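Local coordinates for Pa14_01140 (Pseudomonas aeruginosa, PDB 6OX6), which acts as the immunity protein to Tas1, a type VI secretion effector that synthesises (p)ppApp, and helps prevent early activation of that toxin, at residues Asp13-Tyr18 / Glu68-Gly73; Asp19-Thr24 / Asp51-Asn56; Ile34-Arg37 / Glu43-Glu46. One frame throughout, in Å; residues are numbered along the deposited sequence. Where two conformers were deposited one is given.

Interaction 1. Residues Asp13-Tyr18 / Glu68-Gly73; sequences DIYIDY and EEYETG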
loop_
_atom_site.group_PDB
_atom_site.type_symbol
_atom_site.label_atom_id
_atom_site.label_comp_id
_atom_site.label_asym_id
_atom_site.label_seq_id
_atom_site.Cartn_x
_atom_site.Cartn_y
_atom_site.Cartn_z
ATOM N N ASP B 13 11.497 -7.900 21.257
ATOM C CA ASP B 13 11.778 -6.862 20.289
ATOM C C ASP B 13 11.699 -7.414 18.871
ATOM O O ASP B 13 12.068 -8.560 18.608
ATOM C CB ASP B 13 13.161 -6.268 20.549
ATOM C CG ASP B 13 13.234 -5.478 21.862
ATOM O OD1 ASP B 13 12.233 -5.421 22.619
ATOM O OD2 ASP B 13 14.291 -4.864 22.104
ATOM N N ILE B 14 11.200 -6.584 17.959
ATOM C CA ILE B 14 10.970 -6.957 16.568
ATOM C C ILE B 14 11.541 -5.861 15.681
ATOM O O ILE B 14 11.222 -4.675 15.866
ATOM C CB ILE B 14 9.469 -7.144 16.272
ATOM C CG1 ILE B 14 8.846 -8.221 17.174
ATOM C CG2 ILE B 14 9.251 -7.449 14.780
ATOM C CD1 ILE B 14 9.305 -9.571 16.867
ATOM N N TYR B 15 12.343 -6.259 14.693
ATOM C CA TYR B 15 12.945 -5.337 13.737
ATOM C C TYR B 15 12.481 -5.728 12.335
ATOM O O TYR B 15 12.515 -6.911 11.970
ATOM C CB TYR B 15 14.476 -5.352 13.848
ATOM C CG TYR B 15 14.966 -4.977 15.247
ATOM C CD1 TYR B 15 15.058 -5.939 16.260
ATOM C CD2 TYR B 15 15.300 -3.659 15.562
ATOM C CE1 TYR B 15 15.504 -5.602 17.551
ATOM C CE2 TYR B 15 15.767 -3.307 16.850
ATOM C CZ TYR B 15 15.861 -4.284 17.831
ATOM O OH TYR B 15 16.307 -3.920 19.095
ATOM N N ILE B 16 12.087 -4.723 11.553
ATOM C CA ILE B 16 11.313 -4.887 10.332
ATOM C C ILE B 16 11.972 -4.103 9.212
ATOM O O ILE B 16 12.331 -2.937 9.407
ATOM C CB ILE B 16 9.882 -4.375 10.545
ATOM C CG1 ILE B 16 9.177 -5.248 11.574
ATOM C CG2 ILE B 16 9.157 -4.300 9.253
ATOM C CD1 ILE B 16 7.908 -4.617 12.089
ATOM N N ASP B 17 12.125 -4.736 8.042
ATOM C CA ASP B 17 12.555 -4.068 6.823
ATOM C C ASP B 17 11.414 -4.107 5.807
ATOM O O ASP B 17 10.863 -5.173 5.535
ATOM C CB ASP B 17 13.799 -4.747 6.245
ATOM C CG ASP B 17 14.227 -4.154 4.903
ATOM O OD1 ASP B 17 13.933 -2.963 4.647
ATOM O OD2 ASP B 17 14.849 -4.892 4.093
ATOM N N TYR B 18 11.077 -2.968 5.238
ATOM C CA TYR B 18 10.028 -2.887 4.217
ATOM C C TYR B 18 10.679 -2.235 3.006
ATOM O O TYR B 18 10.721 -1.002 2.917
ATOM C CB TYR B 18 8.835 -2.077 4.738
ATOM C CG TYR B 18 7.655 -1.901 3.776
ATOM C CD1 TYR B 18 7.359 -2.854 2.788
ATOM C CD2 TYR B 18 6.825 -0.777 3.873
ATOM C CE1 TYR B 18 6.267 -2.688 1.915
ATOM C CE2 TYR B 18 5.741 -0.612 3.002
ATOM C CZ TYR B 18 5.468 -1.586 2.046
ATOM O OH TYR B 18 4.409 -1.402 1.192
ATOM N N GLU B 68 21.018 -6.191 14.770
ATOM C CA GLU B 68 22.246 -5.698 14.152
ATOM C C GLU B 68 21.968 -5.116 12.766
ATOM O O GLU B 68 22.459 -4.034 12.433
ATOM C CB GLU B 68 23.317 -6.796 14.083
ATOM C CG GLU B 68 24.494 -6.453 13.155
ATOM C CD GLU B 68 24.227 -6.863 11.694
ATOM O OE1 GLU B 68 23.529 -7.883 11.484
ATOM O OE2 GLU B 68 24.681 -6.153 10.758
ATOM N N GLU B 69 21.177 -5.814 11.941
ATOM C CA GLU B 69 20.844 -5.274 10.624
ATOM C C GLU B 69 20.163 -3.917 10.742
ATOM O O GLU B 69 20.485 -2.977 10.005
ATOM C CB GLU B 69 19.933 -6.230 9.860
ATOM C CG GLU B 69 20.555 -7.542 9.498
ATOM C CD GLU B 69 19.568 -8.429 8.775
ATOM O OE1 GLU B 69 19.384 -8.279 7.539
ATOM O OE2 GLU B 69 18.915 -9.229 9.471
ATOM N N TYR B 70 19.178 -3.816 11.633
ATOM C CA TYR B 70 18.503 -2.541 11.845
ATOM C C TYR B 70 19.489 -1.465 12.269
ATOM O O TYR B 70 19.496 -0.359 11.714
ATOM C CB TYR B 70 17.407 -2.690 12.893
ATOM C CG TYR B 70 16.710 -1.386 13.205
ATOM C CD1 TYR B 70 15.625 -0.982 12.468
ATOM C CD2 TYR B 70 17.171 -0.542 14.223
ATOM C CE1 TYR B 70 14.978 0.193 12.736
ATOM C CE2 TYR B 70 16.534 0.655 14.492
ATOM C CZ TYR B 70 15.441 1.009 13.740
ATOM O OH TYR B 70 14.785 2.173 13.981
ATOM N N GLU B 71 20.344 -1.774 13.247
ATOM C CA GLU B 71 21.238 -0.744 13.763
ATOM C C GLU B 71 22.302 -0.368 12.750
ATOM O O GLU B 71 22.737 0.788 12.713
ATOM C CB GLU B 71 21.873 -1.210 15.065
ATOM C CG GLU B 71 20.866 -1.285 16.185
ATOM C CD GLU B 71 21.487 -1.759 17.483
ATOM O OE1 GLU B 71 22.725 -1.945 17.505
ATOM O OE2 GLU B 71 20.740 -1.933 18.476
ATOM N N THR B 72 22.726 -1.317 11.918
ATOM C CA THR B 72 23.667 -0.970 10.863
ATOM C C THR B 72 23.020 -0.043 9.844
ATOM O O THR B 72 23.627 0.946 9.412
ATOM C CB THR B 72 24.185 -2.232 10.182
ATOM O OG1 THR B 72 24.834 -3.059 11.154
ATOM C CG2 THR B 72 25.174 -1.856 9.123
ATOM N N GLY B 73 21.784 -0.340 9.458
ATOM C CA GLY B 73 21.063 0.501 8.531
ATOM C C GLY B 73 21.304 0.130 7.079
ATOM O O GLY B 73 22.186 -0.656 6.729
#
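Y15 on strand 14-18 and Y70 on the C-terminal helix 67-72 carry this contact between them, an example of a helix set against a sheet, with one aromatic pair as the meeting point. The strand begins with I14, whose side chain belongs to the other face of the sheet, beside W27 and I3. At Y15 the direction reverses and CB points toward the helix. CG lies anti to the carbonyl carbon (chi1 -59°), which brings the CD2 side of the ring against the root of the Y70 side chain: Y15 CD2 is 3.5 Å from Y70 CB and 3.6 Å from Y70 CG. Further out, Y15 CE2 comes within 4.1 Å of Y70 CD2. The two side chains cross at about a right angle, and the ring planes are inclined at 49° with centroids 5.5 Å apart, a slanted packing of two rings. Next, I16 turns back to the opposite face and rests on L59 of helix 53-61, while D17 packs on I65 and F74 and bonds the hydroxyl of Y39 through OD1. Both tyrosines are buried; the Y70 ring points away from Y15, and its hydroxyl hydrogen-bonds E43. The chemistry is therefore divided along one side chain: carbon surfaces, which impose little directional restraint, join helix to strand at its root, whereas a directional polar bond fixes the phenol end elsewhere.

Interaction 2. Residues Asp19-Thr24 / Asp51-Asn56; sequences DFEDVT and DNRLFN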
loop_
_atom_site.group_PDB
_atom_site.type_symbol
_atom_site.label_atom_id
_atom_site.label_comp_id
_atom_site.label_asym_id
_atom_site.label_seq_id
_atom_site.Cartn_x
_atom_site.Cartn_y
_atom_site.Cartn_z
ATOM N N ASP B 19 11.199 -3.048 2.077
ATOM C CA ASP B 19 12.008 -2.455 1.017
ATOM C C ASP B 19 11.173 -1.644 0.034
ATOM O O ASP B 19 11.687 -0.660 -0.516
ATOM C CB ASP B 19 12.832 -3.505 0.267
ATOM C CG ASP B 19 14.138 -2.915 -0.295
ATOM O OD1 ASP B 19 14.064 -2.114 -1.250
ATOM O OD2 ASP B 19 15.234 -3.220 0.223
ATOM N N PHE B 20 9.888 -1.978 -0.161
ATOM C CA PHE B 20 9.083 -1.207 -1.108
ATOM C C PHE B 20 9.135 0.294 -0.820
ATOM O O PHE B 20 9.236 1.095 -1.749
ATOM C CB PHE B 20 7.635 -1.702 -1.126
ATOM C CG PHE B 20 6.797 -1.057 -2.209
ATOM C CD1 PHE B 20 7.114 -1.229 -3.553
ATOM C CD2 PHE B 20 5.720 -0.237 -1.874
ATOM C CE1 PHE B 20 6.344 -0.622 -4.553
ATOM C CE2 PHE B 20 4.938 0.376 -2.867
ATOM C CZ PHE B 20 5.259 0.187 -4.214
ATOM N N GLU B 21 9.111 0.697 0.456
ATOM C CA GLU B 21 9.194 2.116 0.801
ATOM C C GLU B 21 10.492 2.469 1.517
ATOM O O GLU B 21 10.552 3.479 2.218
ATOM C CB GLU B 21 7.996 2.558 1.654
ATOM C CG GLU B 21 6.611 2.412 0.976
ATOM C CD GLU B 21 5.708 3.626 1.146
ATOM O OE1 GLU B 21 6.200 4.754 1.404
ATOM O OE2 GLU B 21 4.480 3.440 1.062
ATOM N N ASP B 22 11.543 1.676 1.360
ATOM C CA ASP B 22 12.865 2.056 1.907
ATOM C C ASP B 22 12.789 2.463 3.388
ATOM O O ASP B 22 13.340 3.479 3.808
ATOM C CB ASP B 22 13.470 3.193 1.082
ATOM C CG ASP B 22 13.961 2.733 -0.285
ATOM O OD1 ASP B 22 13.891 1.524 -0.569
ATOM O OD2 ASP B 22 14.425 3.588 -1.068
ATOM N N VAL B 23 12.079 1.674 4.190
ATOM C CA VAL B 23 11.841 2.038 5.579
ATOM C C VAL B 23 12.055 0.813 6.465
ATOM O O VAL B 23 11.836 -0.332 6.039
ATOM C CB VAL B 23 10.429 2.660 5.765
ATOM C CG1 VAL B 23 9.266 1.684 5.357
ATOM C CG2 VAL B 23 10.263 3.193 7.161
ATOM N N THR B 24 12.542 1.064 7.691
ATOM C CA THR B 24 12.667 0.065 8.744
ATOM C C THR B 24 12.010 0.560 10.036
ATOM O O THR B 24 11.858 1.763 10.278
ATOM C CB THR B 24 14.144 -0.302 9.018
ATOM O OG1 THR B 24 14.811 0.783 9.701
ATOM C CG2 THR B 24 14.861 -0.587 7.700
ATOM N N ASP B 51 -1.485 2.571 14.888
ATOM C CA ASP B 51 -2.377 2.487 13.731
ATOM C C ASP B 51 -1.838 3.238 12.509
ATOM O O ASP B 51 -2.603 3.514 11.583
ATOM C CB ASP B 51 -3.774 2.996 14.081
ATOM C CG ASP B 51 -3.814 4.494 14.280
ATOM O OD1 ASP B 51 -2.786 5.082 14.706
ATOM O OD2 ASP B 51 -4.895 5.078 14.034
ATOM N N ASN B 52 -0.545 3.558 12.486
ATOM C CA ASN B 52 0.029 4.322 11.382
ATOM C C ASN B 52 -0.024 3.526 10.077
ATOM O O ASN B 52 0.268 2.332 10.044
ATOM C CB ASN B 52 1.474 4.685 11.704
ATOM C CG ASN B 52 2.179 5.332 10.549
ATOM O OD1 ASN B 52 2.919 4.679 9.790
ATOM N ND2 ASN B 52 1.952 6.622 10.394
ATOM N N ARG B 53 -0.375 4.208 8.987
ATOM C CA ARG B 53 -0.572 3.550 7.697
ATOM C C ARG B 53 0.683 2.805 7.247
ATOM O O ARG B 53 0.633 1.625 6.890
ATOM C CB ARG B 53 -0.972 4.606 6.659
ATOM C CG ARG B 53 -1.541 4.042 5.357
ATOM C CD ARG B 53 -0.443 3.693 4.329
ATOM N NE ARG B 53 0.561 4.751 4.162
ATOM C CZ ARG B 53 1.626 4.655 3.360
ATOM N NH1 ARG B 53 1.839 3.542 2.673
ATOM N NH2 ARG B 53 2.496 5.661 3.259
ATOM N N LEU B 54 1.810 3.504 7.198
ATOM C CA LEU B 54 3.013 2.913 6.614
ATOM C C LEU B 54 3.540 1.787 7.498
ATOM O O LEU B 54 3.984 0.740 7.004
ATOM C CB LEU B 54 4.059 4.014 6.411
ATOM C CG LEU B 54 5.439 3.660 5.844
ATOM C CD1 LEU B 54 5.267 3.066 4.450
ATOM C CD2 LEU B 54 6.367 4.913 5.828
ATOM N N PHE B 55 3.415 1.942 8.813
ATOM C CA PHE B 55 3.786 0.857 9.714
ATOM C C PHE B 55 2.966 -0.408 9.457
ATOM O O PHE B 55 3.517 -1.514 9.386
ATOM C CB PHE B 55 3.607 1.294 11.162
ATOM C CG PHE B 55 3.841 0.166 12.149
ATOM C CD1 PHE B 55 5.113 -0.375 12.301
ATOM C CD2 PHE B 55 2.789 -0.378 12.886
ATOM C CE1 PHE B 55 5.348 -1.403 13.190
ATOM C CE2 PHE B 55 3.024 -1.427 13.785
ATOM C CZ PHE B 55 4.299 -1.935 13.935
ATOM N N ASN B 56 1.642 -0.271 9.363
ATOM C CA ASN B 56 0.820 -1.438 9.081
ATOM C C ASN B 56 1.099 -1.999 7.685
ATOM O O ASN B 56 0.988 -3.208 7.473
ATOM C CB ASN B 56 -0.659 -1.083 9.258
ATOM C CG ASN B 56 -1.058 -1.048 10.737
ATOM O OD1 ASN B 56 -1.432 -2.073 11.296
ATOM N ND2 ASN B 56 -0.953 0.109 11.371
#
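The bend between strands 14-18 and 23-28, with its G1 beta bulge, meets the first turn of helix 53-61 where E21 faces R53 and L54. In the bulge D22 and V23 both lie opposite Y18. Between the two segments R53 NH1 donates to E21 OE2 at 3.1 Å in a nearly straight salt-bridge bond (171°). The acceptor lies in the guanidinium plane, at its edge, but the nitrogen approaches the syn side of the carboxylate from 32° out of its plane. R53 gets there by bending at chi2 and chi3, which puts L54 CB over one guanidinium face, near its rim. L54 CD1 presses on the same carboxylate, 3.4 Å from E21 CD, and reaches V23 CG1 at 4.3 Å. R53 NH1 also pairs with D57 of the same helix, and in the Tas1 chain Y297 bonds both E21 OE1 and R53 NH2, K305 pairs with E21, and D296 with R53 NH2. At the helix start N52 is the N-cap, its OD1 accepting from F55 N at 2.9 Å. The helix lies across one face of the sheet, L54 touching Y18 of strand 14-18 and F38 of strand 33-38, and F55 set edge-to-face against Y25 of strand 23-28.

Interaction 3. Residues Ile34-Arg37 / Glu43-Glu46; sequences IHVR and ESPE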
loop_
_atom_site.group_PDB
_atom_site.type_symbol
_atom_site.label_atom_id
_atom_site.label_comp_id
_atom_site.label_asym_id
_atom_site.label_seq_id
_atom_site.Cartn_x
_atom_site.Cartn_y
_atom_site.Cartn_z
ATOM N N ILE B 34 7.052 1.942 18.921
ATOM C CA ILE B 34 7.507 1.755 17.561
ATOM C C ILE B 34 8.340 2.962 17.204
ATOM O O ILE B 34 7.894 4.105 17.405
ATOM C CB ILE B 34 6.334 1.621 16.581
ATOM C CG1 ILE B 34 5.401 0.481 16.999
ATOM C CG2 ILE B 34 6.889 1.457 15.174
ATOM C CD1 ILE B 34 4.021 0.578 16.395
ATOM N N HIS B 35 9.539 2.721 16.680
ATOM C CA HIS B 35 10.338 3.776 16.075
ATOM C C HIS B 35 10.606 3.440 14.623
ATOM O O HIS B 35 10.621 2.273 14.244
ATOM C CB HIS B 35 11.656 3.983 16.811
ATOM C CG HIS B 35 11.496 4.729 18.091
ATOM N ND1 HIS B 35 11.133 4.110 19.267
ATOM C CD2 HIS B 35 11.618 6.047 18.379
ATOM C CE1 HIS B 35 11.048 5.013 20.229
ATOM N NE2 HIS B 35 11.335 6.198 19.716
ATOM N N VAL B 36 10.839 4.471 13.811
ATOM C CA VAL B 36 11.025 4.311 12.376
ATOM C C VAL B 36 12.426 4.777 12.017
ATOM O O VAL B 36 12.940 5.722 12.632
ATOM C CB VAL B 36 9.963 5.094 11.576
ATOM C CG1 VAL B 36 10.103 6.624 11.815
ATOM C CG2 VAL B 36 10.080 4.782 10.112
ATOM N N ARG B 37 13.055 4.084 11.046
ATOM C CA ARG B 37 14.360 4.485 10.510
ATOM C C ARG B 37 14.334 4.305 9.001
ATOM O O ARG B 37 14.262 3.170 8.516
ATOM C CB ARG B 37 15.496 3.673 11.121
ATOM C CG ARG B 37 16.862 4.139 10.669
ATOM C CD ARG B 37 17.981 3.528 11.482
ATOM N NE ARG B 37 19.272 4.030 11.024
ATOM C CZ ARG B 37 20.456 3.554 11.401
ATOM N NH1 ARG B 37 20.555 2.541 12.253
ATOM N NH2 ARG B 37 21.547 4.096 10.903
ATOM N N GLU B 43 17.622 6.842 13.040
ATOM C CA GLU B 43 16.278 6.610 13.543
ATOM C C GLU B 43 15.610 7.930 13.936
ATOM O O GLU B 43 16.226 8.800 14.566
ATOM C CB GLU B 43 16.336 5.663 14.745
ATOM C CG GLU B 43 14.987 5.327 15.353
ATOM C CD GLU B 43 15.119 4.365 16.520
ATOM O OE1 GLU B 43 15.182 4.867 17.667
ATOM O OE2 GLU B 43 15.172 3.119 16.295
ATOM N N SER B 44 14.336 8.071 13.568
ATOM C CA SER B 44 13.605 9.270 13.935
ATOM C C SER B 44 13.350 9.243 15.440
ATOM O O SER B 44 12.990 8.199 15.989
ATOM C CB SER B 44 12.266 9.340 13.181
ATOM O OG SER B 44 12.493 9.611 11.799
ATOM N N PRO B 45 13.520 10.365 16.138
ATOM C CA PRO B 45 13.202 10.355 17.575
ATOM C C PRO B 45 11.715 10.210 17.869
ATOM O O PRO B 45 11.366 9.609 18.890
ATOM C CB PRO B 45 13.752 11.702 18.066
ATOM C CG PRO B 45 13.763 12.582 16.833
ATOM C CD PRO B 45 14.132 11.637 15.711
ATOM N N GLU B 46 10.819 10.706 17.020
ATOM C CA GLU B 46 9.388 10.661 17.365
ATOM C C GLU B 46 8.828 9.246 17.228
ATOM O O GLU B 46 8.845 8.685 16.120
ATOM C CB GLU B 46 8.584 11.602 16.490
ATOM C CG GLU B 46 7.155 11.803 16.987
ATOM C CD GLU B 46 6.298 12.650 16.038
ATOM O OE1 GLU B 46 6.448 12.509 14.803
ATOM O OE2 GLU B 46 5.477 13.471 16.533
HETATM O O HOH W 1 10.506 6.902 15.333
#
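V36 and S44 supply the direct backbone bond here, S44 N donating to V36 O at 2.9 Å and nearly in line with the carbonyl. E43 CA adds a weaker CA-H...O contact to the same oxygen. A water continues the pairing where the two segments diverge: it accepts from V36 N and donates to both S44 O and E46 O, the latter at 2.6 Å, bridging V36 N to the loop, while I34 pairs with V48 farther along. Apolar and van der Waals contacts lie around this polar seam. V36 CG1 approaches S44 CB at 3.7 Å, and R37, extended from CG to NE, runs alongside the backbone of E43, its CG 3.7 Å from E43 N and its NE bonded to E41 O. H35 meets the loop with more than one surface. Its CB lies 3.5 Å from E43 CD, the imidazole and carboxylate planes differing by 20°, while at the ring edge, near the ring plane, H35 CD2 is 3.5 Å from S44 O. The E43 chain reaches this place because it is extended, with CG anti to the backbone N (chi1 -179°), and its carboxylate goes on to R26 and the hydroxyl of Y70. Chemically, the arrangement implies that V36, on an edge strand, has both backbone polar groups satisfied from the loop side, its C=O by S44 N and its N-H by the water.

How the interactions relate
All three contacts are built on one antiparallel sheet but use different parts of it. Interaction 1 sets helix 67-72 against one face, and interaction 2 sets helix 53-61 against the other. Interaction 3 borders the outermost strand 33-38. The first is buried and almost wholly apolar; the second is also buried, yet includes an ion pair that Tas1 extends; the third is a surface contact that combines one backbone bond, a water bridge and side-chain packing of H35 on E43. Y18 N probably bonds V23 O, joining interactions 1 and 2. Besides the Y70-E43 bond, R37 grips the carbonyl of E71. T24 bonds R37 O, while V23 packs on V36, coupling interactions 2 and 3 through adjacent strands.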